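Local coordinates for protein TonB-dependent siderophore receptor (Pseudomonas aeruginosa 39016, PDB 5NEC) that probably takes up iron-siderophore complexes, and siderophore-drug conjugates, across the outer membrane as a TonB-dependent receptor, at residues G601-D606 with K638-L643. Residues are numbered along the deposited sequence; the frame is centred on the assembly and turned at random.
Sequences GYSYLD and KNSFSL
Y602 holds CG trans to its backbone N (chi1 168°), while N639 has CG turned beside its own N (chi1 -67°). These rotations bring the phenol and the amide together across two neighbouring antiparallel strands of the TonB-dependent receptor beta-barrel. Y602 OH donates to N639 OD1 at 2.7 Å, and the donor lies somewhat out of the amide carbonyl plane. Ring and amide planes differ by 29°. The same OD1 lies in the plane of the Y604 ring, at its edge, 3.6 Å from Y604 CD1. N639 OD1 thus accepts from Y602 OH and also touches the edge of the Y604 ring. N639 ND2 hydrogen-bonds to D663 OD2 on the next strand, 653-666.

The backbones pair in antiparallel register. G601 with S642 and S603 with S640 are hydrogen-bonded pairs. L605 N to K638 O, at 2.8 Å, adds a bond where the strand 639-650 begins. Y602 with F641 and Y604 with N639 are non-hydrogen-bonded pairs.

On the face opposite the tyrosines, S603, S640 and S642 touch P78 of the plug. S642 OG bonds to R75 O. A water joins S603 OG (2.8 Å) and S640 OG (3.0 Å).

K638 runs alongside Y604, its CE 4.0 Å from Y604 CE1. K638 NZ forms a long salt bridge with D606 OD1 at 3.6 Å and lies 3.5 Å from Y604 OH.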
loop_
_atom_site.group_PDB
_atom_site.type_symbol
_atom_site.label_atom_id
_atom_site.label_comp_id
_atom_site.label_asym_id
_atom_site.label_seq_id
_atom_site.Cartn_x
_atom_site.Cartn_y
_atom_site.Cartn_z
ATOM N N GLY A 601 15.387 3.545 7.164
ATOM C CA GLY A 601 15.395 4.736 6.315
ATOM C C GLY A 601 15.008 6.008 7.042
ATOM O O GLY A 601 14.388 5.966 8.104
ATOM N N TYR A 602 15.389 7.145 6.479
ATOM C CA TYR A 602 14.968 8.452 6.980
ATOM C C TYR A 602 14.395 9.219 5.800
ATOM O O TYR A 602 14.891 9.086 4.690
ATOM C CB TYR A 602 16.132 9.231 7.634
ATOM C CG TYR A 602 15.792 10.699 7.892
ATOM C CD1 TYR A 602 14.983 11.082 8.970
ATOM C CD2 TYR A 602 16.223 11.699 7.017
ATOM C CE1 TYR A 602 14.636 12.423 9.173
ATOM C CE2 TYR A 602 15.887 13.033 7.217
ATOM C CZ TYR A 602 15.100 13.390 8.289
ATOM O OH TYR A 602 14.780 14.713 8.448
ATOM N N SER A 603 13.356 10.013 6.049
ATOM C CA SER A 603 12.697 10.790 5.012
ATOM C C SER A 603 12.424 12.203 5.520
ATOM O O SER A 603 11.868 12.377 6.601
ATOM C CB SER A 603 11.395 10.096 4.590
ATOM O OG SER A 603 10.562 10.940 3.798
ATOM N N TYR A 604 12.856 13.191 4.740
ATOM C CA TYR A 604 12.566 14.588 4.972
ATOM C C TYR A 604 11.790 15.097 3.765
ATOM O O TYR A 604 12.260 14.993 2.638
ATOM C CB TYR A 604 13.859 15.397 5.151
ATOM C CG TYR A 604 13.643 16.896 5.251
ATOM C CD1 TYR A 604 13.255 17.487 6.451
ATOM C CD2 TYR A 604 13.816 17.720 4.127
ATOM C CE1 TYR A 604 13.049 18.864 6.536
ATOM C CE2 TYR A 604 13.614 19.095 4.199
ATOM C CZ TYR A 604 13.248 19.660 5.413
ATOM O OH TYR A 604 13.039 21.009 5.495
ATOM N N LEU A 605 10.603 15.642 4.003
ATOM C CA LEU A 605 9.735 16.133 2.948
ATOM C C LEU A 605 9.327 17.549 3.305
ATOM O O LEU A 605 8.554 17.767 4.235
ATOM C CB LEU A 605 8.506 15.233 2.832
ATOM C CG LEU A 605 8.798 13.778 2.448
ATOM C CD1 LEU A 605 7.557 12.911 2.576
ATOM C CD2 LEU A 605 9.344 13.700 1.032
ATOM N N ASP A 606 9.903 18.511 2.598
ATOM C CA ASP A 606 9.517 19.908 2.726
ATOM C C ASP A 606 8.564 20.170 1.582
ATOM O O ASP A 606 8.995 20.269 0.440
ATOM C CB ASP A 606 10.749 20.810 2.635
ATOM C CG ASP A 606 10.406 22.274 2.608
ATOM O OD1 ASP A 606 9.422 22.682 3.249
ATOM O OD2 ASP A 606 11.136 23.031 1.945
ATOM N N LYS A 638 6.760 15.730 7.580
ATOM C CA LYS A 638 7.981 16.441 7.260
ATOM C C LYS A 638 9.188 15.554 7.552
ATOM O O LYS A 638 10.092 15.485 6.747
ATOM C CB LYS A 638 8.037 17.745 8.061
ATOM C CG LYS A 638 9.059 18.746 7.580
ATOM C CD LYS A 638 8.912 20.029 8.372
ATOM C CE LYS A 638 9.978 21.042 7.987
ATOM N NZ LYS A 638 9.728 21.588 6.625
ATOM N N ASN A 639 9.168 14.893 8.707
ATOM C CA ASN A 639 10.180 13.940 9.155
ATOM C C ASN A 639 9.578 12.548 9.420
ATOM O O ASN A 639 8.534 12.425 10.062
ATOM C CB ASN A 639 10.781 14.434 10.467
ATOM C CG ASN A 639 11.584 15.709 10.297
ATOM O OD1 ASN A 639 12.560 15.742 9.551
ATOM N ND2 ASN A 639 11.184 16.758 10.983
ATOM N N SER A 640 10.238 11.496 8.949
ATOM C CA SER A 640 9.898 10.147 9.408
ATOM C C SER A 640 11.125 9.262 9.411
ATOM O O SER A 640 12.065 9.475 8.647
ATOM C CB SER A 640 8.751 9.532 8.576
ATOM O OG SER A 640 8.905 9.782 7.185
ATOM N N PHE A 641 11.119 8.295 10.312
ATOM C CA PHE A 641 12.259 7.428 10.534
ATOM C C PHE A 641 11.731 6.029 10.850
ATOM O O PHE A 641 10.845 5.866 11.700
ATOM C CB PHE A 641 13.125 8.000 11.689
ATOM C CG PHE A 641 14.238 7.079 12.156
ATOM C CD1 PHE A 641 13.989 6.067 13.086
ATOM C CD2 PHE A 641 15.540 7.228 11.671
ATOM C CE1 PHE A 641 15.006 5.225 13.514
ATOM C CE2 PHE A 641 16.566 6.382 12.101
ATOM C CZ PHE A 641 16.296 5.379 13.025
ATOM N N SER A 642 12.269 5.028 10.159
ATOM C CA SER A 642 11.944 3.628 10.404
ATOM C C SER A 642 13.245 2.854 10.555
ATOM O O SER A 642 14.137 2.972 9.713
ATOM C CB SER A 642 11.139 3.051 9.230
ATOM O OG SER A 642 9.885 3.713 9.056
ATOM N N LEU A 643 13.358 2.086 11.633
ATOM C CA LEU A 643 14.504 1.229 11.890
ATOM C C LEU A 643 13.955 -0.130 12.249
ATOM O O LEU A 643 13.170 -0.231 13.189
ATOM C CB LEU A 643 15.324 1.750 13.075
ATOM C CG LEU A 643 16.432 0.809 13.602
ATOM C CD1 LEU A 643 17.449 0.528 12.514
ATOM C CD2 LEU A 643 17.127 1.386 14.818
HETATM O O HOH W 1 8.993 12.397 5.622
#